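Uncharacterized protein (Pseudomonas aeruginosa, PDB 4E72) is of unknown function but belongs to the DUF3298 family and is probably an exported protein, made with a signal sequence. Local coordinates at residues D135-A149 against I208-L221. Residues are numbered along the deposited sequence; the frame is centred on the assembly and turned at random.
Sequences DMLVPGQEEAFWKQA and IPYPRLNGIVKPNL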
ATOM      1  N   ASP A 135     -13.801  -2.870  -9.344  1.00 42.50           N
ATOM      2  CA  ASP A 135     -13.918  -4.325  -9.526  1.00 42.19           C
ATOM      3  C   ASP A 135     -14.390  -5.049  -8.253  1.00 43.20           C
ATOM      4  O   ASP A 135     -14.888  -6.154  -8.364  1.00 44.66           O
ATOM      5  CB  ASP A 135     -12.571  -4.929  -9.955  1.00 44.16           C
ATOM      6  CG  ASP A 135     -12.012  -4.404 -11.259  1.00 62.96           C
ATOM      7  OD1 ASP A 135     -12.813  -4.185 -12.206  1.00 67.96           O
ATOM      8  OD2 ASP A 135     -10.763  -4.233 -11.349  1.00 66.07           O
HETATM    9  N   MSE A 136     -14.247  -4.452  -7.063  1.00 36.59           N
HETATM   10  CA  MSE A 136     -14.666  -5.121  -5.825  1.00 36.07           C
HETATM   11  C   MSE A 136     -16.123  -4.852  -5.450  1.00 39.23           C
HETATM   12  O   MSE A 136     -16.667  -5.552  -4.590  1.00 38.87           O
HETATM   13  CB  MSE A 136     -13.790  -4.702  -4.639  1.00 37.38           C
HETATM   14  CG  MSE A 136     -12.301  -4.993  -4.797  1.00 44.76           C
HETATM   15 SE   MSE A 136     -11.380  -3.991  -3.393  0.75 53.92          SE
HETATM   16  CE  MSE A 136      -9.562  -3.932  -4.130  1.00 49.93           C
ATOM     17  N   LEU A 137     -16.746  -3.837  -6.062  1.00 35.32           N
ATOM     18  CA  LEU A 137     -18.075  -3.406  -5.651  1.00 35.59           C
ATOM     19  C   LEU A 137     -19.204  -3.800  -6.554  1.00 40.11           C
ATOM     20  O   LEU A 137     -19.025  -4.016  -7.751  1.00 39.95           O
ATOM     21  CB  LEU A 137     -18.109  -1.867  -5.483  1.00 35.33           C
ATOM     22  CG  LEU A 137     -17.141  -1.263  -4.450  1.00 38.14           C
ATOM     23  CD1 LEU A 137     -17.175   0.206  -4.502  1.00 38.08           C
ATOM     24  CD2 LEU A 137     -17.433  -1.742  -3.029  1.00 40.09           C
ATOM     25  N   VAL A 138     -20.392  -3.899  -5.941  1.00 37.17           N
ATOM     26  CA  VAL A 138     -21.669  -4.098  -6.614  1.00 37.75           C
ATOM     27  C   VAL A 138     -21.899  -2.790  -7.424  1.00 41.31           C
ATOM     28  O   VAL A 138     -21.647  -1.699  -6.892  1.00 38.11           O
ATOM     29  CB  VAL A 138     -22.805  -4.428  -5.597  1.00 41.69           C
ATOM     30  CG1 VAL A 138     -24.186  -4.301  -6.231  1.00 42.82           C
ATOM     31  CG2 VAL A 138     -22.619  -5.823  -4.985  1.00 40.83           C
ATOM     32  N   PRO A 139     -22.230  -2.887  -8.736  1.00 40.44           N
ATOM     33  CA  PRO A 139     -22.406  -1.657  -9.550  1.00 40.80           C
ATOM     34  C   PRO A 139     -23.348  -0.629  -8.912  1.00 45.87           C
ATOM     35  O   PRO A 139     -24.458  -0.971  -8.483  1.00 46.03           O
ATOM     36  CB  PRO A 139     -22.992  -2.173 -10.865  1.00 43.78           C
ATOM     37  CG  PRO A 139     -22.625  -3.607 -10.922  1.00 48.25           C
ATOM     38  CD  PRO A 139     -22.497  -4.110  -9.517  1.00 42.38           C
ATOM     39  N   GLY A 140     -22.869   0.614  -8.853  1.00 42.81           N
ATOM     40  CA  GLY A 140     -23.556   1.756  -8.261  1.00 42.46           C
ATOM     41  C   GLY A 140     -23.385   1.915  -6.754  1.00 43.49           C
ATOM     42  O   GLY A 140     -23.968   2.834  -6.180  1.00 43.46           O
ATOM     43  N   GLN A 141     -22.564   1.072  -6.088  1.00 38.04           N
ATOM     44  CA  GLN A 141     -22.468   1.143  -4.615  1.00 36.64           C
ATOM     45  C   GLN A 141     -21.236   1.850  -4.028  1.00 39.06           C
ATOM     46  O   GLN A 141     -21.032   1.745  -2.816  1.00 39.28           O
ATOM     47  CB  GLN A 141     -22.596  -0.258  -3.979  1.00 37.36           C
ATOM     48  CG  GLN A 141     -23.868  -1.044  -4.398  1.00 44.65           C
ATOM     49  CD  GLN A 141     -25.155  -0.244  -4.311  1.00 56.77           C
ATOM     50  OE1 GLN A 141     -25.766   0.113  -5.325  1.00 57.69           O
ATOM     51  NE2 GLN A 141     -25.588   0.068  -3.104  1.00 41.75           N
ATOM     52  N   GLU A 142     -20.467   2.615  -4.825  1.00 36.24           N
ATOM     53  CA  GLU A 142     -19.294   3.320  -4.287  1.00 34.90           C
ATOM     54  C   GLU A 142     -19.702   4.283  -3.158  1.00 38.10           C
ATOM     55  O   GLU A 142     -19.078   4.257  -2.110  1.00 36.44           O
ATOM     56  CB  GLU A 142     -18.506   4.047  -5.376  1.00 36.25           C
ATOM     57  CG  GLU A 142     -17.173   4.563  -4.842  1.00 47.63           C
ATOM     58  CD  GLU A 142     -16.071   4.974  -5.800  1.00 60.41           C
ATOM     59  OE1 GLU A 142     -16.291   4.952  -7.032  1.00 54.04           O
ATOM     60  OE2 GLU A 142     -14.966   5.293  -5.306  1.00 56.34           O
ATOM     61  N   GLU A 143     -20.764   5.077  -3.354  1.00 37.28           N
ATOM     62  CA  GLU A 143     -21.319   6.005  -2.362  1.00 38.13           C
ATOM     63  C   GLU A 143     -21.627   5.257  -1.050  1.00 41.78           C
ATOM     64  O   GLU A 143     -21.125   5.668   0.001  1.00 41.80           O
ATOM     65  CB  GLU A 143     -22.590   6.673  -2.907  1.00 40.84           C
ATOM     66  N   ALA A 144     -22.355   4.103  -1.131  1.00 36.25           N
ATOM     67  CA  ALA A 144     -22.667   3.261   0.035  1.00 35.49           C
ATOM     68  C   ALA A 144     -21.380   2.735   0.726  1.00 36.75           C
ATOM     69  O   ALA A 144     -21.342   2.649   1.951  1.00 35.40           O
ATOM     70  CB  ALA A 144     -23.553   2.096  -0.378  1.00 36.64           C
ATOM     71  N   PHE A 145     -20.326   2.415  -0.054  1.00 33.25           N
ATOM     72  CA  PHE A 145     -19.041   1.966   0.506  1.00 32.20           C
ATOM     73  C   PHE A 145     -18.383   3.065   1.369  1.00 36.32           C
ATOM     74  O   PHE A 145     -17.946   2.791   2.494  1.00 34.81           O
ATOM     75  CB  PHE A 145     -18.076   1.530  -0.605  1.00 33.28           C
ATOM     76  CG  PHE A 145     -16.701   1.112  -0.121  1.00 34.54           C
ATOM     77  CD1 PHE A 145     -16.482  -0.166   0.384  1.00 35.41           C
ATOM     78  CD2 PHE A 145     -15.617   1.990  -0.207  1.00 35.93           C
ATOM     79  CE1 PHE A 145     -15.213  -0.564   0.788  1.00 35.50           C
ATOM     80  CE2 PHE A 145     -14.355   1.598   0.213  1.00 38.43           C
ATOM     81  CZ  PHE A 145     -14.163   0.325   0.724  1.00 36.42           C
ATOM     82  N   TRP A 146     -18.343   4.307   0.865  1.00 33.82           N
ATOM     83  CA  TRP A 146     -17.684   5.366   1.622  1.00 33.82           C
ATOM     84  C   TRP A 146     -18.534   5.784   2.823  1.00 40.35           C
ATOM     85  O   TRP A 146     -17.966   6.263   3.803  1.00 40.62           O
ATOM     86  CB  TRP A 146     -17.252   6.541   0.733  1.00 30.94           C
ATOM     87  CG  TRP A 146     -16.187   6.132  -0.246  1.00 30.35           C
ATOM     88  CD1 TRP A 146     -16.349   5.907  -1.580  1.00 33.58           C
ATOM     89  CD2 TRP A 146     -14.823   5.773   0.060  1.00 28.26           C
ATOM     90  NE1 TRP A 146     -15.162   5.495  -2.140  1.00 32.00           N
ATOM     91  CE2 TRP A 146     -14.217   5.372  -1.150  1.00 31.52           C
ATOM     92  CE3 TRP A 146     -14.051   5.770   1.235  1.00 27.71           C
ATOM     93  CZ2 TRP A 146     -12.874   4.983  -1.220  1.00 29.25           C
ATOM     94  CZ3 TRP A 146     -12.740   5.340   1.173  1.00 27.87           C
ATOM     95  CH2 TRP A 146     -12.158   4.959  -0.044  1.00 28.21           C
ATOM     96  N   LYS A 147     -19.855   5.496   2.801  1.00 37.80           N
ATOM     97  CA  LYS A 147     -20.728   5.731   3.958  1.00 38.86           C
ATOM     98  C   LYS A 147     -20.347   4.786   5.087  1.00 41.76           C
ATOM     99  O   LYS A 147     -20.319   5.224   6.232  1.00 43.35           O
ATOM    100  CB  LYS A 147     -22.220   5.576   3.609  1.00 43.80           C
ATOM    101  CG  LYS A 147     -22.758   6.709   2.736  1.00 63.94           C
ATOM    102  CD  LYS A 147     -23.116   7.981   3.501  1.00 77.25           C
ATOM    103  CE  LYS A 147     -23.823   8.990   2.614  1.00 92.72           C
ATOM    104  NZ  LYS A 147     -25.198   8.553   2.217  1.00 95.57           N
ATOM    105  N   GLN A 148     -19.988   3.514   4.764  1.00 36.15           N
ATOM    106  CA  GLN A 148     -19.520   2.514   5.738  1.00 35.24           C
ATOM    107  C   GLN A 148     -18.110   2.834   6.216  1.00 38.19           C
ATOM    108  O   GLN A 148     -17.768   2.545   7.361  1.00 39.18           O
ATOM    109  CB  GLN A 148     -19.575   1.083   5.167  1.00 36.57           C
ATOM    110  CG  GLN A 148     -20.987   0.617   4.766  1.00 47.19           C
ATOM    111  CD  GLN A 148     -22.015   0.841   5.846  1.00 59.39           C
ATOM    112  OE1 GLN A 148     -21.904   0.309   6.950  1.00 54.71           O
ATOM    113  NE2 GLN A 148     -23.008   1.681   5.568  1.00 49.80           N
ATOM    114  N   ALA A 149     -17.298   3.437   5.342  1.00 35.06           N
ATOM    115  CA  ALA A 149     -15.934   3.893   5.629  1.00 34.66           C
ATOM    116  C   ALA A 149     -15.986   5.006   6.676  1.00 41.66           C
ATOM    117  O   ALA A 149     -15.150   5.027   7.573  1.00 39.82           O
ATOM    118  CB  ALA A 149     -15.273   4.391   4.352  1.00 34.07           C
ATOM    119  N   ILE A 208     -13.555  -1.977   7.969  1.00 28.73           N
ATOM    120  CA  ILE A 208     -14.993  -2.113   7.755  1.00 29.37           C
ATOM    121  C   ILE A 208     -15.326  -3.582   7.866  1.00 34.79           C
ATOM    122  O   ILE A 208     -14.846  -4.364   7.043  1.00 34.14           O
ATOM    123  CB  ILE A 208     -15.577  -1.519   6.454  1.00 32.28           C
ATOM    124  CG1 ILE A 208     -15.133  -0.061   6.205  1.00 31.74           C
ATOM    125  CG2 ILE A 208     -17.113  -1.655   6.453  1.00 35.13           C
ATOM    126  CD1 ILE A 208     -15.108   0.297   4.716  1.00 35.58           C
ATOM    127  N   PRO A 209     -16.160  -3.980   8.852  1.00 33.06           N
ATOM    128  CA  PRO A 209     -16.573  -5.396   8.932  1.00 33.20           C
ATOM    129  C   PRO A 209     -17.342  -5.826   7.684  1.00 34.74           C
ATOM    130  O   PRO A 209     -18.219  -5.091   7.235  1.00 33.81           O
ATOM    131  CB  PRO A 209     -17.465  -5.441  10.190  1.00 35.46           C
ATOM    132  CG  PRO A 209     -17.104  -4.203  10.982  1.00 39.94           C
ATOM    133  CD  PRO A 209     -16.805  -3.177   9.916  1.00 35.46           C
ATOM    134  N   TYR A 210     -17.058  -7.036   7.152  1.00 32.80           N
ATOM    135  CA  TYR A 210     -17.796  -7.569   5.978  1.00 34.54           C
ATOM    136  C   TYR A 210     -19.349  -7.581   6.144  1.00 40.09           C
ATOM    137  O   TYR A 210     -20.007  -7.253   5.163  1.00 39.31           O
ATOM    138  CB  TYR A 210     -17.293  -8.965   5.571  1.00 36.01           C
ATOM    139  CG  TYR A 210     -15.969  -8.882   4.837  1.00 36.26           C
ATOM    140  CD1 TYR A 210     -15.921  -8.623   3.470  1.00 36.92           C
ATOM    141  CD2 TYR A 210     -14.765  -8.963   5.524  1.00 36.59           C
ATOM    142  CE1 TYR A 210     -14.705  -8.540   2.791  1.00 35.54           C
ATOM    143  CE2 TYR A 210     -13.545  -8.875   4.858  1.00 36.00           C
ATOM    144  CZ  TYR A 210     -13.516  -8.658   3.493  1.00 40.97           C
ATOM    145  OH  TYR A 210     -12.295  -8.509   2.860  1.00 38.00           O
ATOM    146  N   PRO A 211     -19.977  -7.797   7.335  1.00 38.93           N
ATOM    147  CA  PRO A 211     -21.455  -7.740   7.386  1.00 40.48           C
ATOM    148  C   PRO A 211     -22.023  -6.339   7.124  1.00 45.48           C
ATOM    149  O   PRO A 211     -23.209  -6.227   6.804  1.00 46.39           O
ATOM    150  CB  PRO A 211     -21.796  -8.229   8.801  1.00 42.96           C
ATOM    151  CG  PRO A 211     -20.592  -8.991   9.244  1.00 47.14           C
ATOM    152  CD  PRO A 211     -19.432  -8.234   8.640  1.00 41.01           C
ATOM    153  N   ARG A 212     -21.185  -5.278   7.216  1.00 40.86           N
ATOM    154  CA  ARG A 212     -21.608  -3.907   6.902  1.00 40.31           C
ATOM    155  C   ARG A 212     -21.542  -3.678   5.385  1.00 41.71           C
ATOM    156  O   ARG A 212     -21.994  -2.631   4.895  1.00 41.34           O
ATOM    157  CB  ARG A 212     -20.732  -2.853   7.645  1.00 40.18           C
ATOM    158  CG  ARG A 212     -20.895  -2.892   9.169  1.00 50.00           C
ATOM    159  CD  ARG A 212     -21.900  -1.895   9.737  1.00 56.68           C
ATOM    160  NE  ARG A 212     -23.219  -1.912   9.099  1.00 70.59           N
ATOM    161  CZ  ARG A 212     -24.190  -2.778   9.375  1.00 85.33           C
ATOM    162  NH1 ARG A 212     -23.997  -3.745  10.264  1.00 78.14           N
ATOM    163  NH2 ARG A 212     -25.356  -2.695   8.750  1.00 66.52           N
ATOM    164  N   LEU A 213     -20.976  -4.653   4.643  1.00 36.77           N
ATOM    165  CA  LEU A 213     -20.768  -4.540   3.196  1.00 36.57           C
ATOM    166  C   LEU A 213     -21.645  -5.477   2.345  1.00 41.08           C
ATOM    167  O   LEU A 213     -21.351  -5.659   1.162  1.00 40.79           O
ATOM    168  CB  LEU A 213     -19.281  -4.782   2.885  1.00 35.18           C
ATOM    169  CG  LEU A 213     -18.343  -3.760   3.531  1.00 38.04           C
ATOM    170  CD1 LEU A 213     -16.960  -4.304   3.641  1.00 37.17           C
ATOM    171  CD2 LEU A 213     -18.406  -2.397   2.816  1.00 36.31           C
ATOM    172  N   ASN A 214     -22.733  -6.020   2.933  1.00 39.01           N
ATOM    173  CA  ASN A 214     -23.702  -6.879   2.262  1.00 40.12           C
ATOM    174  C   ASN A 214     -24.415  -6.064   1.211  1.00 46.97           C
ATOM    175  O   ASN A 214     -25.061  -5.069   1.553  1.00 51.08           O
ATOM    176  CB  ASN A 214     -24.715  -7.459   3.264  1.00 39.52           C
ATOM    177  CG  ASN A 214     -24.167  -8.508   4.200  1.00 55.60           C
ATOM    178  OD1 ASN A 214     -23.435  -9.423   3.813  1.00 45.75           O
ATOM    179  ND2 ASN A 214     -24.592  -8.448   5.445  1.00 52.61           N
ATOM    180  N   GLY A 215     -24.243  -6.433  -0.054  1.00 39.98           N
ATOM    181  CA  GLY A 215     -24.859  -5.700  -1.155  1.00 39.01           C
ATOM    182  C   GLY A 215     -24.038  -4.504  -1.593  1.00 40.45           C
ATOM    183  O   GLY A 215     -24.490  -3.717  -2.427  1.00 39.21           O
ATOM    184  N   ILE A 216     -22.819  -4.350  -1.010  1.00 35.06           N
ATOM    185  CA  ILE A 216     -21.890  -3.275  -1.325  1.00 32.28           C
ATOM    186  C   ILE A 216     -20.684  -3.904  -2.029  1.00 37.24           C
ATOM    187  O   ILE A 216     -20.397  -3.561  -3.174  1.00 37.75           O
ATOM    188  CB  ILE A 216     -21.477  -2.386  -0.112  1.00 33.93           C
ATOM    189  CG1 ILE A 216     -22.670  -1.812   0.718  1.00 35.80           C
ATOM    190  CG2 ILE A 216     -20.551  -1.275  -0.553  1.00 29.29           C
ATOM    191  CD1 ILE A 216     -23.854  -1.289  -0.003  1.00 52.24           C
ATOM    192  N   VAL A 217     -19.970  -4.799  -1.337  1.00 33.69           N
ATOM    193  CA  VAL A 217     -18.838  -5.538  -1.899  1.00 32.11           C
ATOM    194  C   VAL A 217     -19.436  -6.814  -2.564  1.00 38.12           C
ATOM    195  O   VAL A 217     -20.392  -7.368  -2.039  1.00 38.37           O
ATOM    196  CB  VAL A 217     -17.777  -5.847  -0.797  1.00 34.71           C
ATOM    197  CG1 VAL A 217     -16.741  -6.853  -1.284  1.00 34.62           C
ATOM    198  CG2 VAL A 217     -17.084  -4.564  -0.309  1.00 33.17           C
ATOM    199  N   LYS A 218     -18.933  -7.220  -3.739  1.00 36.09           N
ATOM    200  CA  LYS A 218     -19.363  -8.425  -4.455  1.00 36.67           C
ATOM    201  C   LYS A 218     -19.296  -9.652  -3.516  1.00 41.40           C
ATOM    202  O   LYS A 218     -18.297  -9.812  -2.824  1.00 39.13           O
ATOM    203  CB  LYS A 218     -18.477  -8.637  -5.684  1.00 38.85           C
ATOM    204  CG  LYS A 218     -18.863  -7.744  -6.857  1.00 44.00           C
ATOM    205  CD  LYS A 218     -17.810  -7.771  -7.923  1.00 46.86           C
ATOM    206  CE  LYS A 218     -18.266  -7.041  -9.161  1.00 55.88           C
ATOM    207  NZ  LYS A 218     -17.115  -6.510  -9.933  1.00 54.80           N
ATOM    208  N   PRO A 219     -20.369 -10.484  -3.412  1.00 41.11           N
ATOM    209  CA  PRO A 219     -20.346 -11.612  -2.452  1.00 41.97           C
ATOM    210  C   PRO A 219     -19.195 -12.624  -2.633  1.00 47.18           C
ATOM    211  O   PRO A 219     -18.732 -13.190  -1.644  1.00 46.37           O
ATOM    212  CB  PRO A 219     -21.694 -12.293  -2.675  1.00 45.36           C
ATOM    213  CG  PRO A 219     -22.559 -11.252  -3.286  1.00 49.20           C
ATOM    214  CD  PRO A 219     -21.659 -10.402  -4.124  1.00 42.85           C
ATOM    215  N   ASN A 220     -18.745 -12.859  -3.882  1.00 44.70           N
ATOM    216  CA  ASN A 220     -17.665 -13.799  -4.241  1.00 44.34           C
ATOM    217  C   ASN A 220     -16.271 -13.368  -3.732  1.00 46.98           C
ATOM    218  O   ASN A 220     -15.318 -14.150  -3.832  1.00 47.67           O
ATOM    219  CB  ASN A 220     -17.609 -13.984  -5.768  1.00 49.20           C
ATOM    220  CG  ASN A 220     -17.766 -12.705  -6.592  1.00 73.90           C
ATOM    221  OD1 ASN A 220     -18.885 -12.262  -6.918  1.00 58.01           O
ATOM    222  ND2 ASN A 220     -16.647 -12.119  -7.001  1.00 69.44           N
ATOM    223  N   LEU A 221     -16.156 -12.137  -3.205  1.00 39.45           N
ATOM    224  CA  LEU A 221     -14.922 -11.577  -2.684  1.00 37.79           C
ATOM    225  C   LEU A 221     -14.921 -11.567  -1.150  1.00 40.45           C
ATOM    226  O   LEU A 221     -13.925 -11.155  -0.546  1.00 38.75           O
ATOM    227  CB  LEU A 221     -14.698 -10.156  -3.237  1.00 36.80           C
ATOM    228  CG  LEU A 221     -14.414 -10.066  -4.737  1.00 41.27           C
ATOM    229  CD1 LEU A 221     -14.433  -8.615  -5.198  1.00 40.55           C
ATOM    230  CD2 LEU A 221     -13.079 -10.732  -5.099  1.00 42.32           C
TER
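Lys218 reaches with its ammonium to the backbone of segment 135-149, NZ lying 2.7 Å from Asp135 O and above the plane of that carbonyl. Its chain runs extended beyond CG (chi2 168°, chi3 172°), a length that carries the charge past Met136 O to Asp135 O. Beside it the backbones form a single beta bridge centred on Leu137 and Val217: Lys218 N donates to Met136 O at 2.9 Å, and Val138 N to Ile216 O at 2.8 Å, both nearly straight. Leu221 lays CD1 against Met136 CA, 3.6 Å away.

Ile216 suits its place by being branched. CG2, anti to the backbone N, meets the edge of the Phe145 ring and approaches Phe145 CB to 3.7 Å, whereas CD1 crowds Ala144 CB at 3.4 Å, closer than usual carbon contact, so even the small alanine methyl is tightly met. Leu213 CD2 and Ile208 CD1 come obliquely to the same ring, at CD1 and CE1. Near solvent, Arg212 NE makes only a weak bond to Gln148 OE1.

The loop following strand 205-208 thus straps the start of helix 142-159 beside the three-stranded sheet, whose strand 187-190 supplies Leu189 to Phe145 and Val187 to Leu213.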